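Local coordinates for putative cytoplasmic protein (Salmonella typhimurium LT2, PDB 2Q02) that is of unknown biochemical function but binds zinc within a xylose isomerase-like TIM barrel and may act as an isomerase, at residues L19-F24 with R57-K62; F25-R30 with A257-Q262; Q135-P140 with I193-L198; R149-A154 with F165-D170. All blocks are in the same frame, centred on the assembly; numbering follows the deposited sequence. Where two conformers were deposited one is given.

How the interactions relate
From the N terminus, helix 21-30 supplies the first segments of both interaction 1 and interaction 2. Interaction 1 closes a short loop by pairing it with helix 53-62, the next helix of the barrel's outer layer. Interaction 2 opens inside that loop and closes only at helix 256-271, so the two cross, and together they set the first helix between the second and the last. Interaction 3, which joins strands 135-138 and 193-198 inside the barrel, is nested within the long loop of interaction 2. Interaction 4 is nested in turn inside interaction 3, packing helix 151-161 on strand 166-170. Interactions 3 and 4 share the zinc ion.

Interaction 1: residues L19-F24 with R57-K62; sequences LSIEAF and RNLAEK
The carboxylate of Glu22 carries Leu59 on one of its faces. Leu59 CD2 stands over the group, 3.7 Å from Glu22 CD and nearly as close to both oxygens, so a methyl covers the flat group instead of meeting one oxygen. Lys62 approaches from beside OE2: its NZ is 3.8 Å from Glu22 OE2, a long salt bridge at the exposed side of the contact. OE2 has a stronger partner in the hydroxyl of Tyr63, which hydrogen-bonds to it, and Lys62 probably contributes mainly through its charge.

Glu22 reaches this spot with CG anti to the backbone N (chi1 179°) and an extended chain, which runs across Leu59 at about a right angle. Its aliphatic part is used as well, since Glu22 CB lies 4.1 Å from Leu59 CD1. A glutamate suits this partly exposed place, offering methylenes to the leucine and its carboxylate to Tyr63 and Lys62. Deeper in, Leu59 CD1 meets Ile21 CG2 at 4.2 Å, and branched apolar side chains suit this more buried side.

Ser20 begins the helix as its N-cap. Its OG accepts from Ala23 N at 3.2 Å in a nearly straight bond (171°), a short polar side chain well fitted to tie up a first-turn amide.

In the fold, these are the first turn of helix 21-30 and the last turns of helix 53-62, neighbours on the outside of the TIM barrel. Leu59 also touches Leu51 and Phe25, while Ile21 turns to Arg13 and Asp49, and Leu19 reaches across to helix 256-271.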
loop_
_atom_site.group_PDB
_atom_site.type_symbol
_atom_site.label_atom_id
_atom_site.label_comp_id
_atom_site.label_asym_id
_atom_site.label_seq_id
_atom_site.Cartn_x
_atom_site.Cartn_y
_atom_site.Cartn_z
ATOM N N LEU A 19 -4.847 -18.054 -2.922
ATOM C CA LEU A 19 -4.018 -18.777 -1.950
ATOM C C LEU A 19 -4.425 -18.526 -0.507
ATOM O O LEU A 19 -4.652 -17.369 -0.104
ATOM C CB LEU A 19 -2.550 -18.359 -2.093
ATOM C CG LEU A 19 -1.892 -18.736 -3.418
ATOM C CD1 LEU A 19 -0.457 -18.223 -3.454
ATOM C CD2 LEU A 19 -1.954 -20.255 -3.627
ATOM N N SER A 20 -4.468 -19.601 0.280
ATOM C CA SER A 20 -4.645 -19.470 1.714
ATOM C C SER A 20 -3.458 -18.707 2.282
ATOM O O SER A 20 -2.429 -18.563 1.625
ATOM C CB SER A 20 -4.707 -20.832 2.389
ATOM O OG SER A 20 -3.399 -21.335 2.597
ATOM N N ILE A 21 -3.588 -18.249 3.517
ATOM C CA ILE A 21 -2.516 -17.488 4.143
ATOM C C ILE A 21 -1.217 -18.292 4.254
ATOM O O ILE A 21 -0.156 -17.727 4.021
ATOM C CB ILE A 21 -2.937 -16.928 5.521
ATOM C CG1 ILE A 21 -4.040 -15.871 5.334
ATOM C CG2 ILE A 21 -1.727 -16.338 6.247
ATOM C CD1 ILE A 21 -4.558 -15.241 6.608
ATOM N N GLU A 22 -1.287 -19.584 4.599
ATOM C CA GLU A 22 -0.054 -20.404 4.682
ATOM C C GLU A 22 0.579 -20.653 3.311
ATOM O O GLU A 22 1.805 -20.624 3.194
ATOM C CB GLU A 22 -0.231 -21.749 5.409
ATOM C CG GLU A 22 1.089 -22.553 5.432
ATOM C CD GLU A 22 1.137 -23.656 6.479
ATOM O OE1 GLU A 22 0.057 -24.106 6.915
ATOM O OE2 GLU A 22 2.257 -24.092 6.860
ATOM N N ALA A 23 -0.251 -20.905 2.298
ATOM C CA ALA A 23 0.227 -21.057 0.926
ATOM C C ALA A 23 0.886 -19.767 0.427
ATOM O O ALA A 23 1.897 -19.796 -0.263
ATOM C CB ALA A 23 -0.931 -21.458 0.003
ATOM N N PHE A 24 0.299 -18.635 0.791
ATOM C CA PHE A 24 0.826 -17.334 0.398
ATOM C C PHE A 24 2.173 -17.070 1.082
ATOM O O PHE A 24 3.149 -16.706 0.426
ATOM C CB PHE A 24 -0.195 -16.229 0.693
ATOM C CG PHE A 24 0.366 -14.852 0.603
ATOM C CD1 PHE A 24 0.955 -14.412 -0.562
ATOM C CD2 PHE A 24 0.300 -13.985 1.686
ATOM C CE1 PHE A 24 1.481 -13.141 -0.654
ATOM C CE2 PHE A 24 0.819 -12.695 1.600
ATOM C CZ PHE A 24 1.421 -12.282 0.428
ATOM N N ARG A 57 0.224 -15.330 13.479
ATOM C CA ARG A 57 1.532 -14.988 14.050
ATOM C C ARG A 57 2.522 -16.127 13.890
ATOM O O ARG A 57 3.650 -15.910 13.455
ATOM C CB ARG A 57 1.428 -14.697 15.550
ATOM C CG ARG A 57 1.091 -13.271 15.947
ATOM C CD ARG A 57 1.474 -13.058 17.408
ATOM N NE ARG A 57 0.780 -11.918 18.010
ATOM C CZ ARG A 57 1.333 -10.751 18.378
ATOM N NH1 ARG A 57 2.637 -10.504 18.241
ATOM N NH2 ARG A 57 0.557 -9.811 18.906
ATOM N N ASN A 58 2.095 -17.335 14.259
ATOM C CA ASN A 58 2.942 -18.531 14.142
ATOM C C ASN A 58 3.357 -18.836 12.714
ATOM O O ASN A 58 4.492 -19.261 12.485
ATOM C CB ASN A 58 2.249 -19.761 14.733
ATOM C CG ASN A 58 2.038 -19.644 16.235
ATOM O OD1 ASN A 58 2.313 -18.605 16.841
ATOM N ND2 ASN A 58 1.542 -20.708 16.842
ATOM N N LEU A 59 2.437 -18.620 11.768
ATOM C CA LEU A 59 2.723 -18.786 10.343
ATOM C C LEU A 59 3.785 -17.788 9.884
ATOM O O LEU A 59 4.792 -18.163 9.273
ATOM C CB LEU A 59 1.439 -18.634 9.511
ATOM C CG LEU A 59 0.433 -19.796 9.601
ATOM C CD1 LEU A 59 -0.799 -19.499 8.772
ATOM C CD2 LEU A 59 1.044 -21.113 9.163
ATOM N N ALA A 60 3.578 -16.521 10.207
ATOM C CA ALA A 60 4.538 -15.485 9.841
ATOM C C ALA A 60 5.918 -15.808 10.370
ATOM O O ALA A 60 6.905 -15.660 9.664
ATOM C CB ALA A 60 4.090 -14.151 10.362
ATOM N N GLU A 61 5.972 -16.267 11.612
ATOM C CA GLU A 61 7.226 -16.606 12.273
ATOM C C GLU A 61 7.858 -17.892 11.700
ATOM O O GLU A 61 9.084 -18.006 11.611
ATOM C CB GLU A 61 6.973 -16.729 13.769
ATOM C CG GLU A 61 8.212 -17.050 14.597
ATOM C CD GLU A 61 7.919 -17.128 16.099
ATOM O OE1 GLU A 61 6.949 -16.458 16.562
ATOM O OE2 GLU A 61 8.666 -17.846 16.814
ATOM N N LYS A 62 7.014 -18.845 11.310
ATOM C CA LYS A 62 7.449 -20.099 10.675
ATOM C C LYS A 62 8.150 -19.873 9.328
ATOM O O LYS A 62 9.096 -20.592 8.983
ATOM C CB LYS A 62 6.214 -20.997 10.482
ATOM C CG LYS A 62 6.428 -22.334 9.827
ATOM C CD LYS A 62 5.102 -23.079 9.761
ATOM C CE LYS A 62 5.295 -24.571 9.576
ATOM N NZ LYS A 62 5.712 -24.864 8.196
#

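Interaction 2: residues F25-R30 with A257-Q262; sequences FRLVKR and AEIEEQ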
loop_
_atom_site.group_PDB
_atom_site.type_symbol
_atom_site.label_atom_id
_atom_site.label_comp_id
_atom_site.label_asym_id
_atom_site.label_seq_id
_atom_site.Cartn_x
_atom_site.Cartn_y
_atom_site.Cartn_z
ATOM N N PHE A 25 2.223 -17.293 2.392
ATOM C CA PHE A 25 3.448 -17.102 3.178
ATOM C C PHE A 25 4.560 -18.033 2.712
ATOM O O PHE A 25 5.721 -17.625 2.640
ATOM C CB PHE A 25 3.190 -17.352 4.683
ATOM C CG PHE A 25 2.479 -16.213 5.416
ATOM C CD1 PHE A 25 1.811 -15.192 4.740
ATOM C CD2 PHE A 25 2.460 -16.192 6.805
ATOM C CE1 PHE A 25 1.173 -14.180 5.432
ATOM C CE2 PHE A 25 1.819 -15.168 7.492
ATOM C CZ PHE A 25 1.177 -14.173 6.801
ATOM N N ARG A 26 4.198 -19.279 2.407
ATOM C CA ARG A 26 5.162 -20.299 1.973
ATOM C C ARG A 26 5.794 -19.892 0.628
ATOM O O ARG A 26 6.991 -20.075 0.419
ATOM C CB ARG A 26 4.498 -21.695 1.900
ATOM C CG ARG A 26 5.457 -22.831 1.523
ATOM C CD ARG A 26 4.818 -24.216 1.645
ATOM N NE ARG A 26 3.526 -24.279 0.956
ATOM C CZ ARG A 26 2.392 -24.788 1.454
ATOM N NH1 ARG A 26 2.343 -25.351 2.665
ATOM N NH2 ARG A 26 1.286 -24.755 0.709
ATOM N N LEU A 27 4.988 -19.314 -0.259
ATOM C CA LEU A 27 5.464 -18.817 -1.558
ATOM C C LEU A 27 6.477 -17.683 -1.382
ATOM O O LEU A 27 7.560 -17.709 -1.987
ATOM C CB LEU A 27 4.266 -18.360 -2.406
ATOM C CG LEU A 27 4.478 -17.834 -3.819
ATOM C CD1 LEU A 27 3.204 -18.050 -4.601
ATOM C CD2 LEU A 27 4.877 -16.370 -3.809
ATOM N N VAL A 28 6.125 -16.704 -0.544
ATOM C CA VAL A 28 6.993 -15.553 -0.280
ATOM C C VAL A 28 8.346 -15.999 0.312
ATOM O O VAL A 28 9.392 -15.451 -0.048
ATOM C CB VAL A 28 6.300 -14.526 0.645
ATOM C CG1 VAL A 28 7.260 -13.409 1.057
ATOM C CG2 VAL A 28 5.071 -13.945 -0.028
ATOM N N LYS A 29 8.332 -17.005 1.190
ATOM C CA LYS A 29 9.587 -17.572 1.721
ATOM C C LYS A 29 10.371 -18.315 0.625
ATOM O O LYS A 29 11.589 -18.149 0.541
ATOM C CB LYS A 29 9.366 -18.445 2.972
ATOM C CG LYS A 29 10.607 -19.307 3.394
ATOM C CD LYS A 29 11.069 -19.032 4.830
ATOM C CE LYS A 29 12.264 -19.924 5.266
ATOM N NZ LYS A 29 11.924 -21.385 5.330
ATOM N N ARG A 30 9.693 -19.100 -0.221
ATOM C CA ARG A 30 10.342 -19.765 -1.363
ATOM C C ARG A 30 11.089 -18.750 -2.248
ATOM O O ARG A 30 12.167 -19.040 -2.773
ATOM C CB ARG A 30 9.323 -20.569 -2.210
ATOM C CG ARG A 30 9.010 -22.005 -1.712
ATOM C CD ARG A 30 8.097 -22.797 -2.691
ATOM N NE ARG A 30 6.673 -22.565 -2.424
ATOM C CZ ARG A 30 5.802 -21.965 -3.238
ATOM N NH1 ARG A 30 6.147 -21.528 -4.437
ATOM N NH2 ARG A 30 4.551 -21.800 -2.840
ATOM N N ALA A 257 3.279 -20.842 -9.565
ATOM C CA ALA A 257 4.459 -20.699 -10.409
ATOM C C ALA A 257 4.432 -19.354 -11.155
ATOM O O ALA A 257 5.420 -18.620 -11.127
ATOM C CB ALA A 257 4.557 -21.877 -11.398
ATOM N N GLU A 258 3.302 -19.037 -11.800
ATOM C CA GLU A 258 3.134 -17.778 -12.546
ATOM C C GLU A 258 3.337 -16.554 -11.634
ATOM O O GLU A 258 3.939 -15.552 -12.049
ATOM C CB GLU A 258 1.744 -17.737 -13.201
ATOM C CG GLU A 258 1.387 -16.434 -13.957
ATOM C CD GLU A 258 1.756 -16.465 -15.450
ATOM O OE1 GLU A 258 1.185 -17.294 -16.219
ATOM O OE2 GLU A 258 2.605 -15.635 -15.852
ATOM N N ILE A 259 2.834 -16.649 -10.397
ATOM C CA ILE A 259 3.008 -15.606 -9.376
ATOM C C ILE A 259 4.481 -15.432 -9.058
ATOM O O ILE A 259 4.964 -14.295 -8.972
ATOM C CB ILE A 259 2.251 -15.936 -8.059
ATOM C CG1 ILE A 259 0.739 -15.822 -8.239
ATOM C CG2 ILE A 259 2.636 -14.990 -6.933
ATOM C CD1 ILE A 259 -0.036 -16.319 -7.002
ATOM N N GLU A 260 5.194 -16.543 -8.870
ATOM C CA GLU A 260 6.631 -16.487 -8.592
ATOM C C GLU A 260 7.379 -15.804 -9.742
ATOM O O GLU A 260 8.276 -15.002 -9.501
ATOM C CB GLU A 260 7.211 -17.887 -8.325
ATOM C CG GLU A 260 6.787 -18.540 -6.986
ATOM C CD GLU A 260 7.289 -19.985 -6.812
ATOM O OE1 GLU A 260 8.446 -20.181 -6.396
ATOM O OE2 GLU A 260 6.528 -20.937 -7.067
ATOM N N GLU A 261 6.993 -16.112 -10.981
ATOM C CA GLU A 261 7.629 -15.552 -12.181
ATOM C C GLU A 261 7.475 -14.036 -12.283
ATOM O O GLU A 261 8.404 -13.330 -12.651
ATOM C CB GLU A 261 7.031 -16.189 -13.450
ATOM C CG GLU A 261 7.472 -17.635 -13.751
ATOM C CD GLU A 261 6.720 -18.245 -14.945
ATOM O OE1 GLU A 261 5.972 -17.514 -15.640
ATOM O OE2 GLU A 261 6.866 -19.458 -15.198
ATOM N N GLN A 262 6.289 -13.546 -11.965
ATOM C CA GLN A 262 5.961 -12.123 -12.114
ATOM C C GLN A 262 6.635 -11.260 -11.066
ATOM O O GLN A 262 6.974 -10.105 -11.317
ATOM C CB GLN A 262 4.457 -11.941 -12.010
ATOM C CG GLN A 262 3.685 -12.621 -13.138
ATOM C CD GLN A 262 3.403 -11.704 -14.311
ATOM O OE1 GLN A 262 3.818 -10.545 -14.338
ATOM N NE2 GLN A 262 2.681 -12.224 -15.289
#
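Arg30 and Glu260 both begin with CG beside the backbone N (chi1 -84° and -71°), but then differ: the arginine chain bends at chi3, whereas the glutamate stays extended beyond CG and crosses it at about a right angle. In the conformer of Arg30 given, one of two deposited, this brings NH1 to 2.7 Å from Glu260 OE2 in a salt bridge. OE2 is the nearer oxygen, at the guanidinium edge; Glu260 OE1 is farther off, 3.3 Å from the same Arg30 NH1, and the two planes are 73° apart. In this conformer NH2 is also paired with Glu256, and Leu27 CA sits 3.4 Å above the guanidinium plane of Arg30, displaced toward its rim.

Helix 21-30 follows the first barrel strand and helix 256-271 follows the last, so they pack side by side where the TIM barrel closes on itself. Their local axes run 10.8 Å apart at closest approach.

Below the ion pair the filling is apolar. Leu27 CD1 meets Ile259 CG2 at 3.9 Å, the two side chains crossing at about a right angle, and branched apolar residues suit this buried side. Leu27 CG touches Glu260 CG at 4.0 Å.

Interaction 3: residues Q135-P140 with I193-L198; sequences QGLVEP and IGLVHL. With ZN (zinc ion), chain E.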
loop_
_atom_site.group_PDB
_atom_site.type_symbol
_atom_site.label_atom_id
_atom_site.label_comp_id
_atom_site.label_asym_id
_atom_site.label_seq_id
_atom_site.Cartn_x
_atom_site.Cartn_y
_atom_site.Cartn_z
ATOM N N GLN A 135 1.441 2.021 13.618
ATOM C CA GLN A 135 1.779 3.163 12.765
ATOM C C GLN A 135 0.707 3.375 11.730
ATOM O O GLN A 135 0.046 2.438 11.289
ATOM C CB GLN A 135 3.120 2.961 12.053
ATOM C CG GLN A 135 4.350 2.965 12.989
ATOM C CD GLN A 135 5.617 2.408 12.336
ATOM O OE1 GLN A 135 5.696 2.223 11.109
ATOM N NE2 GLN A 135 6.612 2.119 13.161
ATOM N N GLY A 136 0.527 4.621 11.341
ATOM C CA GLY A 136 -0.449 4.962 10.314
ATOM C C GLY A 136 0.206 5.358 9.006
ATOM O O GLY A 136 1.189 6.110 8.978
ATOM N N LEU A 137 -0.347 4.837 7.919
ATOM C CA LEU A 137 0.097 5.194 6.588
ATOM C C LEU A 137 -1.089 5.792 5.797
ATOM O O LEU A 137 -2.085 5.096 5.511
ATOM C CB LEU A 137 0.668 3.958 5.871
ATOM C CG LEU A 137 2.026 3.450 6.322
ATOM C CD1 LEU A 137 2.354 2.167 5.602
ATOM C CD2 LEU A 137 3.098 4.521 6.080
ATOM N N VAL A 138 -0.985 7.087 5.480
ATOM C CA VAL A 138 -2.003 7.775 4.689
ATOM C C VAL A 138 -1.684 7.610 3.219
ATOM O O VAL A 138 -0.624 8.048 2.756
ATOM C CB VAL A 138 -2.037 9.265 5.022
ATOM C CG1 VAL A 138 -2.956 9.998 4.081
ATOM C CG2 VAL A 138 -2.452 9.476 6.502
ATOM N N GLU A 139 -2.584 6.966 2.486
ATOM C CA GLU A 139 -2.384 6.733 1.050
ATOM C C GLU A 139 -3.311 7.606 0.227
ATOM O O GLU A 139 -4.501 7.305 0.121
ATOM C CB GLU A 139 -2.687 5.289 0.682
ATOM C CG GLU A 139 -2.575 4.993 -0.816
ATOM C CD GLU A 139 -2.477 3.515 -1.113
ATOM O OE1 GLU A 139 -2.932 2.717 -0.273
ATOM O OE2 GLU A 139 -1.950 3.156 -2.189
ATOM N N PRO A 140 -2.786 8.691 -0.352
ATOM C CA PRO A 140 -3.563 9.426 -1.331
ATOM C C PRO A 140 -3.967 8.561 -2.543
ATOM O O PRO A 140 -3.185 7.710 -3.012
ATOM C CB PRO A 140 -2.617 10.549 -1.788
ATOM C CG PRO A 140 -1.537 10.632 -0.801
ATOM C CD PRO A 140 -1.471 9.304 -0.093
ATOM N N ILE A 193 7.826 9.493 3.711
ATOM C CA ILE A 193 7.171 8.485 2.887
ATOM C C ILE A 193 7.444 7.164 3.600
ATOM O O ILE A 193 8.607 6.735 3.695
ATOM C CB ILE A 193 7.772 8.449 1.449
ATOM C CG1 ILE A 193 7.339 9.675 0.653
ATOM C CG2 ILE A 193 7.344 7.185 0.687
ATOM C CD1 ILE A 193 8.136 9.853 -0.624
ATOM N N GLY A 194 6.398 6.510 4.089
ATOM C CA GLY A 194 6.579 5.312 4.920
ATOM C C GLY A 194 6.595 3.994 4.166
ATOM O O GLY A 194 7.074 2.978 4.682
ATOM N N LEU A 195 6.030 4.004 2.963
ATOM C CA LEU A 195 5.983 2.814 2.131
ATOM C C LEU A 195 5.695 3.207 0.701
ATOM O O LEU A 195 5.132 4.273 0.454
ATOM C CB LEU A 195 4.896 1.903 2.641
ATOM C CG LEU A 195 4.625 0.592 1.934
ATOM C CD1 LEU A 195 5.800 -0.292 2.069
ATOM C CD2 LEU A 195 3.383 -0.069 2.551
ATOM N N VAL A 196 6.102 2.354 -0.235
ATOM C CA VAL A 196 5.784 2.560 -1.651
ATOM C C VAL A 196 5.094 1.319 -2.207
ATOM O O VAL A 196 5.525 0.195 -1.930
ATOM C CB VAL A 196 7.039 2.904 -2.499
ATOM C CG1 VAL A 196 6.681 3.045 -3.951
ATOM C CG2 VAL A 196 7.699 4.197 -1.980
ATOM N N HIS A 197 4.003 1.551 -2.948
ATOM C CA HIS A 197 3.230 0.510 -3.601
ATOM C C HIS A 197 3.498 0.582 -5.111
ATOM O O HIS A 197 3.298 1.638 -5.741
ATOM C CB HIS A 197 1.723 0.679 -3.359
ATOM C CG HIS A 197 1.228 0.097 -2.071
ATOM N ND1 HIS A 197 -0.082 0.208 -1.672
ATOM C CD2 HIS A 197 1.862 -0.580 -1.083
ATOM C CE1 HIS A 197 -0.242 -0.385 -0.502
ATOM N NE2 HIS A 197 0.925 -0.869 -0.120
ATOM N N LEU A 198 3.949 -0.544 -5.675
ATOM C CA LEU A 198 4.316 -0.651 -7.069
ATOM C C LEU A 198 3.325 -1.593 -7.750
ATOM O O LEU A 198 2.821 -2.568 -7.153
ATOM C CB LEU A 198 5.740 -1.199 -7.238
ATOM C CG LEU A 198 6.943 -0.507 -6.576
ATOM C CD1 LEU A 198 8.235 -1.341 -6.772
ATOM C CD2 LEU A 198 7.120 0.893 -7.112
HETATM ZN ZN ZN E . -1.656 1.147 -2.787
#
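Metal coordination comes first: Glu139 and His197 meet through the zinc ion. Glu139 OE2 binds it at 2.1 Å, and its extended chain (chi1 177°) carries the carboxylate from the end of strand 135-138 into the site. Glu139 OE1 stays 3.2 Å from the zinc ion, so the carboxylate binds through one oxygen. His197 ND1 is also 2.1 Å from the zinc ion, and the ring plane stands 69° from the carboxylate. The two donors, OE2 of Glu139 and ND1 of His197, are 3.5 Å apart, as neighbours round one metal.

Hydrogen bonding sets the second shell, for His197 NE2 is bonded to Glu37, which helps fix the rotation of the ring while ND1 faces the zinc ion.

Apolar packing fills the other end. Leu137 spreads its two methyls: CD2 rests 3.8 Å from Gly194 CA, a close approach that suits a residue without a side chain, and CD1 meets Leu195 CB at 3.9 Å.

Strands 135-138 and 193-198 are separated in the sheet by strand 166-170, so their side chains meet on the inner side of the barrel, past the strand between them. Asp170 and Glu245 join Glu139 and His197 in the metal site, which sits at the C-terminal ends of the strands, the usual place for a TIM-barrel active site.

Interaction 4: residues R149-A154 with F165-D170; sequences RSAVWA and FKVLLD. With ZN (zinc ion), chain E.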
loop_
_atom_site.group_PDB
_atom_site.type_symbol
_atom_site.label_atom_id
_atom_site.label_comp_id
_atom_site.label_asym_id
_atom_site.label_seq_id
_atom_site.Cartn_x
_atom_site.Cartn_y
_atom_site.Cartn_z
ATOM N N ARG A 149 -5.544 13.641 -3.144
ATOM C CA ARG A 149 -4.819 13.103 -4.294
ATOM C C ARG A 149 -3.313 13.353 -4.283
ATOM O O ARG A 149 -2.544 12.599 -4.889
ATOM C CB ARG A 149 -5.389 13.755 -5.548
ATOM C CG ARG A 149 -6.886 13.718 -5.594
ATOM C CD ARG A 149 -7.380 14.448 -6.805
ATOM N NE ARG A 149 -6.891 13.841 -8.034
ATOM C CZ ARG A 149 -6.688 14.486 -9.171
ATOM N NH1 ARG A 149 -6.913 15.790 -9.257
ATOM N NH2 ARG A 149 -6.253 13.814 -10.233
ATOM N N SER A 150 -2.901 14.432 -3.616
ATOM C CA SER A 150 -1.499 14.842 -3.577
ATOM C C SER A 150 -0.816 14.285 -2.341
ATOM O O SER A 150 -1.278 14.485 -1.202
ATOM C CB SER A 150 -1.358 16.365 -3.582
ATOM O OG SER A 150 -0.015 16.754 -3.316
ATOM N N ALA A 151 0.287 13.590 -2.577
ATOM C CA ALA A 151 1.167 13.140 -1.509
ATOM C C ALA A 151 1.808 14.324 -0.775
ATOM O O ALA A 151 1.964 14.288 0.458
ATOM C CB ALA A 151 2.236 12.190 -2.053
ATOM N N VAL A 152 2.168 15.367 -1.526
ATOM C CA VAL A 152 2.761 16.585 -0.959
ATOM C C VAL A 152 1.803 17.239 0.046
ATOM O O VAL A 152 2.190 17.562 1.166
ATOM C CB VAL A 152 3.123 17.594 -2.087
ATOM C CG1 VAL A 152 3.309 19.016 -1.530
ATOM C CG2 VAL A 152 4.345 17.137 -2.848
ATOM N N TRP A 153 0.560 17.424 -0.381
ATOM C CA TRP A 153 -0.489 18.045 0.426
ATOM C C TRP A 153 -0.833 17.146 1.622
ATOM O O TRP A 153 -1.054 17.643 2.721
ATOM C CB TRP A 153 -1.710 18.315 -0.460
ATOM C CG TRP A 153 -2.888 18.945 0.181
ATOM C CD1 TRP A 153 -4.127 18.395 0.310
ATOM C CD2 TRP A 153 -2.969 20.262 0.759
ATOM N NE1 TRP A 153 -4.976 19.281 0.940
ATOM C CE2 TRP A 153 -4.294 20.436 1.219
ATOM C CE3 TRP A 153 -2.053 21.314 0.924
ATOM C CZ2 TRP A 153 -4.733 21.619 1.839
ATOM C CZ3 TRP A 153 -2.498 22.513 1.549
ATOM C CH2 TRP A 153 -3.825 22.644 1.995
ATOM N N ALA A 154 -0.854 15.828 1.401
ATOM C CA ALA A 154 -1.053 14.872 2.486
ATOM C C ALA A 154 0.032 15.008 3.569
ATOM O O ALA A 154 -0.267 14.943 4.757
ATOM C CB ALA A 154 -1.088 13.446 1.943
ATOM N N PHE A 165 2.236 9.923 11.678
ATOM C CA PHE A 165 1.878 9.213 10.458
ATOM C C PHE A 165 2.774 9.585 9.306
ATOM O O PHE A 165 3.411 10.646 9.309
ATOM C CB PHE A 165 0.426 9.489 10.032
ATOM C CG PHE A 165 -0.630 8.782 10.862
ATOM C CD1 PHE A 165 -0.309 8.053 12.014
ATOM C CD2 PHE A 165 -1.965 8.876 10.492
ATOM C CE1 PHE A 165 -1.300 7.430 12.765
ATOM C CE2 PHE A 165 -2.956 8.246 11.226
ATOM C CZ PHE A 165 -2.628 7.511 12.360
ATOM N N LYS A 166 2.840 8.672 8.328
ATOM C CA LYS A 166 3.602 8.891 7.105
ATOM C C LYS A 166 2.736 8.636 5.868
ATOM O O LYS A 166 1.664 8.052 5.941
ATOM C CB LYS A 166 4.830 7.986 7.074
ATOM C CG LYS A 166 5.986 8.429 7.973
ATOM C CD LYS A 166 7.054 7.347 8.042
ATOM C CE LYS A 166 8.440 7.899 8.325
ATOM N NZ LYS A 166 8.778 8.008 9.769
ATOM N N VAL A 167 3.227 9.057 4.719
ATOM C CA VAL A 167 2.497 8.892 3.488
ATOM C C VAL A 167 2.897 7.586 2.807
ATOM O O VAL A 167 4.078 7.201 2.811
ATOM C CB VAL A 167 2.731 10.116 2.530
ATOM C CG1 VAL A 167 2.444 9.768 1.076
ATOM C CG2 VAL A 167 1.889 11.299 2.977
ATOM N N LEU A 168 1.894 6.914 2.238
ATOM C CA LEU A 168 2.085 5.735 1.427
ATOM C C LEU A 168 2.019 6.164 -0.056
ATOM O O LEU A 168 0.958 6.553 -0.574
ATOM C CB LEU A 168 0.995 4.720 1.755
ATOM C CG LEU A 168 1.271 3.297 1.306
ATOM C CD1 LEU A 168 0.116 2.382 1.789
ATOM C CD2 LEU A 168 1.508 3.199 -0.230
ATOM N N LEU A 169 3.171 6.118 -0.715
ATOM C CA LEU A 169 3.259 6.532 -2.093
ATOM C C LEU A 169 2.957 5.321 -2.995
ATOM O O LEU A 169 3.693 4.339 -3.026
ATOM C CB LEU A 169 4.650 7.120 -2.367
ATOM C CG LEU A 169 4.839 8.032 -3.582
ATOM C CD1 LEU A 169 6.286 8.482 -3.592
ATOM C CD2 LEU A 169 4.476 7.365 -4.912
ATOM N N ASP A 170 1.871 5.406 -3.730
ATOM C CA ASP A 170 1.486 4.359 -4.650
ATOM C C ASP A 170 1.699 4.851 -6.105
ATOM O O ASP A 170 1.119 5.864 -6.517
ATOM C CB ASP A 170 0.037 4.041 -4.353
ATOM C CG ASP A 170 -0.454 2.865 -5.092
ATOM O OD1 ASP A 170 -0.291 2.854 -6.324
ATOM O OD2 ASP A 170 -1.016 1.970 -4.436
HETATM ZN ZN ZN E . -1.656 1.147 -2.787
#
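Apolar packing makes the contact: Val167 puts one methyl against each of two alanines on the helix. Val167 CG1 lies 4.0 Å from Ala151 CB, and Val167 CG2 lies 3.8 Å from Ala154 CB. With CG1 anti to the backbone N (chi1 158°), the two branches of the valine reach two alanines about one turn apart (i, i+3) on the same face. Alanines suit that face because their small side chains let helix and strand come close, while Gln155 and Ile158 also touch Val167.

A hydrogen bond caps the start of the helix. Ser150 is the N-cap of helix 151-161, and its OG accepts from Trp153 N at 3.1 Å in a bond that is nearly straight (171°).

Metal coordination involves the far end of the strand. Asp170 OD2 binds the zinc ion at 1.9 Å and also receives a hydrogen bond from Arg215, while OD1 makes a weak capping bond to Phe172 N at the start of helix 171-176.

Helix 151-161 is the crossover of the beta-alpha-beta unit between strands 135-138 and 166-170. Valine faces it, and Leu168 points the other way, into the barrel. Since the helix and strand meet through methyl groups, shape and burial hold them together, whereas directional bonds lie outside this interface, at the Ser150 cap, along the sheet and at Asp170.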